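Local coordinates for flavin reductase domain protein (Arthrobacter sp., PDB 2QCK) that probably binds FMN and acts as a flavin reductase, an oxidoreductase of the flavin reductase-like family, at residues A[62-67]-A[125-130]. Residues are numbered along the deposited sequence; the frame is centred on the assembly and turned at random.
Sequences SSWPAI and RLSFEN. With PO4 (phosphate ion), chain B.
Trp64, in the first turn of helix 64-69, reaches strand 116-127 with the far end of its indole, where CH2 lies 3.6 Å from Ser127 OG and 4.1 Å from Arg125 CB. With CG anti to the backbone N (chi1 169°), the ring is carried away from the helix backbone toward the strand, and tryptophan is long enough to touch it. Arg125 CB meets the ring at the edge, near its plane; Ser127 OG comes at it obliquely, and a side chain as short as serine's can let the ring come this close. Ser127 and Trp64 also share Ala132, on strand 131-143, as a neighbour. At the pyrrole side NE1 gives a weak hydrogen bond to O3 of a phosphate ion, probably from the crystallisation liquor, 2.8 Å away. Further along the helix, Ile67 packs its side chain on Phe38 of strand 34-40 and Met57 of strand 51-58, while its backbone carbonyl meets Arg125. Arginine suits this place because two coplanar N-H groups can grip one oxygen side-on: NE at 2.9 Å from Ile67 O and NH2 at 3.0 Å. The oxygen lies almost in the guanidinium plane; NH2 approaches nearly along the C=O axis, whereas NE is tilted 33° out of the carbonyl plane. A bend at chi2 brings the long chain round, with the guanidinium turned 80° from the indole. With an alanine at Arg125, Ile67 O would probably lose both donors, and with them these hydrogen bonds between helix and strand. A short helix thus docks through an indole edge and a two-nitrogen arginine grip on a helix carbonyl against the end of a long antiparallel strand, consistent with the split beta-barrel of this FMN-binding family.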
loop_
_atom_site.group_PDB
_atom_site.type_symbol
_atom_site.label_atom_id
_atom_site.label_comp_id
_atom_site.label_asym_id
_atom_site.label_seq_id
_atom_site.Cartn_x
_atom_site.Cartn_y
_atom_site.Cartn_z
ATOM N N SER A 62 -8.228 -11.133 14.484
ATOM C CA SER A 62 -8.207 -11.238 15.953
ATOM C C SER A 62 -7.892 -9.875 16.582
ATOM O O SER A 62 -8.108 -9.651 17.759
ATOM C CB SER A 62 -7.156 -12.289 16.375
ATOM O OG SER A 62 -5.875 -11.920 15.905
ATOM N N SER A 63 -7.379 -8.952 15.799
ATOM C CA SER A 63 -7.057 -7.639 16.313
ATOM C C SER A 63 -8.118 -6.582 15.988
ATOM O O SER A 63 -7.913 -5.402 16.304
ATOM C CB SER A 63 -5.731 -7.178 15.711
ATOM O OG SER A 63 -4.699 -8.085 16.041
ATOM N N TRP A 64 -9.224 -6.944 15.345
ATOM C CA TRP A 64 -10.211 -5.905 14.951
ATOM C C TRP A 64 -10.850 -5.196 16.180
ATOM O O TRP A 64 -10.930 -3.959 16.218
ATOM C CB TRP A 64 -11.277 -6.469 13.991
ATOM C CG TRP A 64 -12.402 -5.515 13.817
ATOM C CD1 TRP A 64 -13.663 -5.615 14.343
ATOM C CD2 TRP A 64 -12.330 -4.238 13.181
ATOM N NE1 TRP A 64 -14.404 -4.497 14.013
ATOM C CE2 TRP A 64 -13.611 -3.631 13.303
ATOM C CE3 TRP A 64 -11.331 -3.568 12.474
ATOM C CZ2 TRP A 64 -13.897 -2.401 12.773
ATOM C CZ3 TRP A 64 -11.625 -2.322 11.964
ATOM C CH2 TRP A 64 -12.898 -1.755 12.113
ATOM N N PRO A 65 -11.282 -5.956 17.186
ATOM C CA PRO A 65 -11.853 -5.314 18.324
ATOM C C PRO A 65 -10.890 -4.355 18.994
ATOM O O PRO A 65 -11.335 -3.328 19.471
ATOM C CB PRO A 65 -12.221 -6.485 19.241
ATOM C CG PRO A 65 -12.476 -7.590 18.297
ATOM C CD PRO A 65 -11.356 -7.419 17.319
ATOM N N ALA A 66 -9.594 -4.677 19.027
ATOM C CA ALA A 66 -8.579 -3.773 19.618
ATOM C C ALA A 66 -8.551 -2.477 18.827
ATOM O O ALA A 66 -8.602 -1.375 19.394
ATOM C CB ALA A 66 -7.184 -4.406 19.619
ATOM N N ILE A 67 -8.558 -2.618 17.508
ATOM C CA ILE A 67 -8.533 -1.456 16.608
ATOM C C ILE A 67 -9.829 -0.620 16.633
ATOM O O ILE A 67 -9.794 0.632 16.579
ATOM C CB ILE A 67 -8.179 -1.928 15.159
ATOM C CG1 ILE A 67 -6.753 -2.517 15.113
ATOM C CG2 ILE A 67 -8.238 -0.776 14.166
ATOM C CD1 ILE A 67 -5.614 -1.502 15.193
ATOM N N ARG A 125 -12.306 4.731 11.344
ATOM C CA ARG A 125 -12.291 3.557 10.477
ATOM C C ARG A 125 -13.481 3.631 9.549
ATOM O O ARG A 125 -14.595 3.958 10.001
ATOM C CB ARG A 125 -12.417 2.268 11.308
ATOM C CG ARG A 125 -11.521 2.232 12.529
ATOM C CD ARG A 125 -12.316 2.323 13.803
ATOM N NE ARG A 125 -11.441 2.460 14.961
ATOM C CZ ARG A 125 -11.271 3.573 15.687
ATOM N NH1 ARG A 125 -11.899 4.707 15.417
ATOM N NH2 ARG A 125 -10.431 3.542 16.699
ATOM N N LEU A 126 -13.292 3.302 8.266
ATOM C CA LEU A 126 -14.371 3.266 7.294
ATOM C C LEU A 126 -14.716 1.817 7.062
ATOM O O LEU A 126 -13.974 1.102 6.354
ATOM C CB LEU A 126 -13.873 3.873 6.019
ATOM C CG LEU A 126 -14.806 4.247 4.870
ATOM C CD1 LEU A 126 -15.936 5.161 5.298
ATOM C CD2 LEU A 126 -13.908 4.883 3.776
ATOM N N SER A 127 -15.807 1.360 7.670
ATOM C CA SER A 127 -16.065 -0.062 7.751
ATOM C C SER A 127 -17.068 -0.511 6.743
ATOM O O SER A 127 -18.178 0.021 6.657
ATOM C CB SER A 127 -16.495 -0.475 9.155
ATOM O OG SER A 127 -15.444 -0.204 10.045
ATOM N N PHE A 128 -16.664 -1.516 5.981
ATOM C CA PHE A 128 -17.562 -2.198 5.089
ATOM C C PHE A 128 -18.035 -3.480 5.790
ATOM O O PHE A 128 -17.977 -3.602 7.039
ATOM C CB PHE A 128 -16.878 -2.405 3.717
ATOM C CG PHE A 128 -16.521 -1.104 3.027
ATOM C CD1 PHE A 128 -15.361 -0.423 3.356
ATOM C CD2 PHE A 128 -17.398 -0.519 2.124
ATOM C CE1 PHE A 128 -15.063 0.803 2.779
ATOM C CE2 PHE A 128 -17.102 0.709 1.532
ATOM C CZ PHE A 128 -15.934 1.373 1.881
ATOM N N GLU A 129 -18.506 -4.444 5.020
ATOM C CA GLU A 129 -19.068 -5.653 5.628
ATOM C C GLU A 129 -18.008 -6.445 6.369
ATOM O O GLU A 129 -18.218 -6.887 7.474
ATOM C CB GLU A 129 -19.664 -6.556 4.563
ATOM C CG GLU A 129 -20.646 -5.869 3.610
ATOM C CD GLU A 129 -19.967 -5.193 2.429
ATOM O OE1 GLU A 129 -18.788 -4.879 2.561
ATOM O OE2 GLU A 129 -20.615 -4.992 1.387
ATOM N N ASN A 130 -16.867 -6.678 5.741
ATOM C CA ASN A 130 -15.880 -7.530 6.365
ATOM C C ASN A 130 -14.528 -6.917 6.481
ATOM O O ASN A 130 -13.597 -7.566 6.980
ATOM C CB ASN A 130 -15.753 -8.791 5.553
ATOM C CG ASN A 130 -17.048 -9.570 5.491
ATOM O OD1 ASN A 130 -17.513 -10.060 6.513
ATOM N ND2 ASN A 130 -17.627 -9.700 4.292
HETATM P P PO4 B . -17.325 -2.848 15.636
HETATM O O1 PO4 B . -17.119 -1.518 16.320
HETATM O O2 PO4 B . -17.428 -2.659 14.132
HETATM O O3 PO4 B . -16.128 -3.667 16.032
HETATM O O4 PO4 B . -18.570 -3.566 16.119
#